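Local coordinates for fucoxanthin chlorophyll a/c-binding protein Lhcq3 (Chaetoceros gracilis, PDB 6L4U) that binds chlorophylls a and c together with carotenoids and probably harvests light, passing the excitation energy on to a photosystem, at residues L32-A40 / K165-R176. Residues are numbered along the deposited sequence; the frame is centred on the assembly and turned at random.
Sequences LSSLPGSTA and KRKQDSELNNGR. With CLA (chlorophyll a), chain B.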
# COMPACT_ATOMS: atom_id res chain seq x y z
N LEU X 32 -1.10 36.82 -80.85
CA LEU X 32 -1.97 37.28 -81.93
C LEU X 32 -1.45 38.57 -82.54
O LEU X 32 -0.54 39.21 -82.01
CB LEU X 32 -3.41 37.46 -81.44
CG LEU X 32 -4.34 36.24 -81.41
CD1 LEU X 32 -4.04 35.28 -80.27
CD2 LEU X 32 -5.79 36.68 -81.38
N SER X 33 -2.05 38.96 -83.67
CA SER X 33 -1.57 40.07 -84.47
C SER X 33 -1.99 41.44 -83.94
O SER X 33 -1.29 42.42 -84.19
CB SER X 33 -2.06 39.93 -85.92
OG SER X 33 -3.47 40.03 -85.98
N SER X 34 -3.11 41.52 -83.22
CA SER X 34 -3.52 42.78 -82.61
C SER X 34 -2.66 43.14 -81.40
O SER X 34 -2.69 44.30 -80.96
CB SER X 34 -4.99 42.73 -82.20
OG SER X 34 -5.19 41.78 -81.16
N LEU X 35 -1.93 42.18 -80.86
CA LEU X 35 -0.95 42.43 -79.82
C LEU X 35 0.24 43.19 -80.41
O LEU X 35 0.46 43.16 -81.62
CB LEU X 35 -0.51 41.11 -79.20
CG LEU X 35 -1.29 40.50 -78.02
CD1 LEU X 35 -2.70 40.08 -78.38
CD2 LEU X 35 -0.51 39.30 -77.54
N PRO X 36 0.99 43.93 -79.57
CA PRO X 36 2.10 44.75 -80.11
C PRO X 36 3.20 43.98 -80.83
O PRO X 36 3.46 44.27 -82.01
CB PRO X 36 2.63 45.44 -78.85
CG PRO X 36 1.45 45.61 -78.00
CD PRO X 36 0.60 44.39 -78.22
N GLY X 37 3.81 42.98 -80.19
CA GLY X 37 5.05 42.36 -80.65
C GLY X 37 4.99 41.68 -82.02
O GLY X 37 6.04 41.31 -82.54
N SER X 38 3.80 41.51 -82.59
CA SER X 38 3.67 41.08 -83.97
C SER X 38 4.15 42.19 -84.90
O SER X 38 3.64 43.31 -84.86
CB SER X 38 2.21 40.72 -84.27
OG SER X 38 2.04 40.36 -85.63
N THR X 39 5.15 41.88 -85.74
CA THR X 39 5.72 42.87 -86.64
C THR X 39 5.73 42.40 -88.09
O THR X 39 5.08 41.41 -88.43
CB THR X 39 7.14 43.25 -86.21
OG1 THR X 39 7.86 42.07 -85.85
CG2 THR X 39 7.10 44.20 -85.03
N ALA X 40 6.46 43.14 -88.94
CA ALA X 40 6.45 42.86 -90.38
C ALA X 40 7.07 41.53 -90.78
O ALA X 40 6.41 40.76 -91.50
CB ALA X 40 7.08 44.03 -91.14
N LYS X 165 1.88 52.38 -79.55
CA LYS X 165 1.85 51.09 -80.24
C LYS X 165 3.15 50.84 -80.99
O LYS X 165 3.71 49.74 -80.93
CB LYS X 165 0.67 51.03 -81.21
CG LYS X 165 0.63 49.81 -82.09
CD LYS X 165 0.39 48.55 -81.29
CE LYS X 165 0.39 47.32 -82.19
NZ LYS X 165 1.74 47.03 -82.74
N ARG X 166 3.65 51.86 -81.70
CA ARG X 166 4.91 51.70 -82.43
C ARG X 166 6.09 51.60 -81.48
O ARG X 166 7.04 50.85 -81.73
CB ARG X 166 5.09 52.86 -83.41
CG ARG X 166 6.20 52.64 -84.44
CD ARG X 166 7.44 53.45 -84.11
NE ARG X 166 8.62 52.99 -84.83
CZ ARG X 166 9.87 53.16 -84.41
NH1 ARG X 166 10.10 53.77 -83.26
NH2 ARG X 166 10.88 52.70 -85.13
N LYS X 167 6.05 52.35 -80.38
CA LYS X 167 7.16 52.33 -79.43
C LYS X 167 7.16 51.07 -78.58
O LYS X 167 8.23 50.67 -78.10
CB LYS X 167 7.11 53.57 -78.55
CG LYS X 167 7.77 54.79 -79.15
CD LYS X 167 8.24 55.75 -78.07
CE LYS X 167 8.27 57.18 -78.59
NZ LYS X 167 8.72 58.15 -77.57
N GLN X 168 6.01 50.43 -78.37
CA GLN X 168 6.01 49.12 -77.73
C GLN X 168 6.62 48.06 -78.63
O GLN X 168 7.22 47.10 -78.13
CB GLN X 168 4.60 48.71 -77.33
CG GLN X 168 4.21 49.09 -75.93
CD GLN X 168 2.73 48.88 -75.67
OE1 GLN X 168 1.93 48.85 -76.60
NE2 GLN X 168 2.36 48.73 -74.41
N ASP X 169 6.46 48.20 -79.95
CA ASP X 169 7.08 47.24 -80.86
C ASP X 169 8.59 47.42 -80.89
O ASP X 169 9.33 46.44 -80.99
CB ASP X 169 6.52 47.40 -82.27
CG ASP X 169 5.02 47.32 -82.30
OD1 ASP X 169 4.44 46.82 -81.32
OD2 ASP X 169 4.42 47.77 -83.30
N SER X 170 9.05 48.67 -80.80
CA SER X 170 10.48 48.91 -80.77
C SER X 170 11.09 48.60 -79.41
O SER X 170 12.29 48.38 -79.33
CB SER X 170 10.77 50.36 -81.15
OG SER X 170 12.16 50.63 -81.06
N GLU X 171 10.28 48.59 -78.34
CA GLU X 171 10.79 48.10 -77.06
C GLU X 171 11.01 46.60 -77.10
O GLU X 171 12.05 46.10 -76.65
CB GLU X 171 9.83 48.46 -75.92
CG GLU X 171 10.30 47.94 -74.57
CD GLU X 171 9.77 48.72 -73.38
OE1 GLU X 171 9.16 49.78 -73.55
OE2 GLU X 171 9.97 48.26 -72.24
N LEU X 172 10.05 45.87 -77.67
CA LEU X 172 10.15 44.42 -77.71
C LEU X 172 11.21 43.96 -78.70
O LEU X 172 11.99 43.06 -78.39
CB LEU X 172 8.79 43.81 -78.06
CG LEU X 172 7.79 43.83 -76.90
CD1 LEU X 172 6.47 43.20 -77.31
CD2 LEU X 172 8.36 43.13 -75.69
N ASN X 173 11.28 44.59 -79.88
CA ASN X 173 12.26 44.20 -80.89
C ASN X 173 13.68 44.50 -80.43
O ASN X 173 14.60 43.72 -80.70
CB ASN X 173 11.97 44.90 -82.21
CG ASN X 173 10.89 44.21 -83.01
OD1 ASN X 173 11.15 43.28 -83.76
ND2 ASN X 173 9.66 44.68 -82.85
N ASN X 174 13.89 45.62 -79.74
CA ASN X 174 15.19 45.87 -79.15
C ASN X 174 15.43 44.97 -77.95
O ASN X 174 16.58 44.67 -77.62
CB ASN X 174 15.34 47.34 -78.76
CG ASN X 174 15.47 48.25 -79.96
OD1 ASN X 174 16.58 48.66 -80.33
ND2 ASN X 174 14.35 48.57 -80.59
N GLY X 175 14.36 44.53 -77.30
CA GLY X 175 14.51 43.52 -76.27
C GLY X 175 14.85 42.16 -76.83
O GLY X 175 15.71 41.46 -76.29
N ARG X 176 14.21 41.78 -77.94
CA ARG X 176 14.48 40.50 -78.59
C ARG X 176 15.92 40.42 -79.09
O ARG X 176 16.54 39.35 -79.04
CB ARG X 176 13.54 40.29 -79.78
CG ARG X 176 12.08 40.04 -79.46
CD ARG X 176 11.29 40.35 -80.71
NE ARG X 176 9.87 40.58 -80.47
CZ ARG X 176 8.89 39.80 -80.92
NH1 ARG X 176 9.14 38.68 -81.64
NH2 ARG X 176 7.64 40.13 -80.62
MG CLA B . 9.33 36.35 -78.02
CHA CLA B . 6.46 36.61 -79.90
CHB CLA B . 7.42 35.43 -75.38
CHC CLA B . 12.17 35.68 -76.38
CHD CLA B . 11.28 36.86 -81.11
NA CLA B . 7.31 36.02 -77.70
C1A CLA B . 6.31 36.17 -78.47
C2A CLA B . 4.96 35.90 -77.87
C3A CLA B . 5.31 35.63 -76.43
C4A CLA B . 6.79 35.70 -76.51
CMA CLA B . 4.80 36.76 -75.55
CAA CLA B . 4.66 34.52 -78.47
CBA CLA B . 3.58 33.64 -77.83
CGA CLA B . 4.15 32.51 -76.98
O1A CLA B . 3.43 31.92 -76.21
O2A CLA B . 5.55 32.15 -76.97
NB CLA B . 9.72 35.67 -76.14
C1B CLA B . 8.86 35.38 -75.18
C2B CLA B . 9.47 34.92 -73.90
C3B CLA B . 10.91 35.00 -74.23
C4B CLA B . 10.93 35.47 -75.63
CMB CLA B . 8.79 34.51 -72.63
CAB CLA B . 12.08 34.68 -73.38
CBB CLA B . 12.28 35.30 -72.25
NC CLA B . 11.29 36.24 -78.65
C1C CLA B . 12.30 36.05 -77.80
C2C CLA B . 13.65 36.22 -78.37
C3C CLA B . 13.37 36.57 -79.77
C4C CLA B . 11.89 36.54 -79.82
CMC CLA B . 14.99 36.09 -77.72
CAC CLA B . 14.34 36.86 -80.88
CBC CLA B . 14.62 35.51 -81.51
ND CLA B . 9.06 36.58 -80.01
C1D CLA B . 9.83 36.95 -81.16
C2D CLA B . 9.05 37.42 -82.32
C3D CLA B . 7.68 37.25 -81.80
C4D CLA B . 7.78 36.79 -80.50
CMD CLA B . 9.38 37.87 -83.72
CAD CLA B . 6.24 37.41 -82.10
OBD CLA B . 5.76 37.83 -83.21
CBD CLA B . 5.45 37.04 -80.91
CGD CLA B . 4.75 38.26 -80.41
O1D CLA B . 5.36 39.15 -79.86
O2D CLA B . 3.31 38.36 -80.55
CED CLA B . 2.61 39.22 -79.68
C1 CLA B . 6.10 31.85 -75.69
C2 CLA B . 7.60 31.93 -75.67
C3 CLA B . 8.32 31.28 -74.74
C4 CLA B . 7.64 30.48 -73.66
C5 CLA B . 9.83 31.39 -74.78
C6 CLA B . 10.54 30.65 -73.65
C7 CLA B . 11.83 29.99 -74.12
C8 CLA B . 11.60 28.69 -74.89
C9 CLA B . 10.62 27.77 -74.17
C10 CLA B . 12.94 27.99 -75.07
C11 CLA B . 13.88 28.83 -75.91
C12 CLA B . 15.30 28.28 -75.91
C13 CLA B . 16.00 28.71 -77.19
C14 CLA B . 15.93 27.62 -78.25
C15 CLA B . 17.45 29.10 -76.90
C16 CLA B . 17.99 29.99 -78.00
C17 CLA B . 19.10 30.91 -77.51
C18 CLA B . 18.95 32.31 -78.11
C19 CLA B . 18.91 32.27 -79.63
C20 CLA B . 20.05 33.24 -77.64
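Pro36 and Gly37 lie against one flank of helix 161-190, where the N-terminal loop of this light-harvesting fold folds back on one of its two long helices. The family sequence ELNNGR lies within 165-176, and its Glu171 forms a salt bridge with Arg71 that ties this helix to helix 56-85, as in the chlorophyll a/b-binding family, where ion pairs hold two crossing helices.

The polar part centres on Lys165. Bent at chi2 and chi4, its chain brings NZ to Pro36 O in a weak hydrogen bond of 3.3 Å, while the same NZ makes a salt bridge to Asp169 OD2 at 2.8 Å. Asp169 OD1 and Pro36 O, both acceptors, are 2.8 Å apart; the ammonium beside them probably offsets their repulsion.

Van der Waals contacts continue along the helix. The Pro36 ring crosses the Gln168 side chain, its CG 3.6 Å from Gln168 OE1. One turn on, Leu172 CD1 reaches Gly37 CA at 3.7 Å. Chlorophyll a lies beyond this glycine, its ester methyl against Leu35; the modelled Arg176 guanidinium overlaps the macrocycle, which makes the polar contacts of Arg176 doubtful.

Asn173 meets Thr39 beside a fucoxanthin that touches both. The Asn173 amide is steadied within the helix by a nearly straight bond (168°) from ND2 to Asp169 O, 2.6 Å long, on the carbonyl face opposite Asn173 N. In Thr39, chi1 of 43° sets CG2 anti to the carbonyl carbon, turning the methyl to the helix: CG2 sits 3.4 Å from Asn173 ND2.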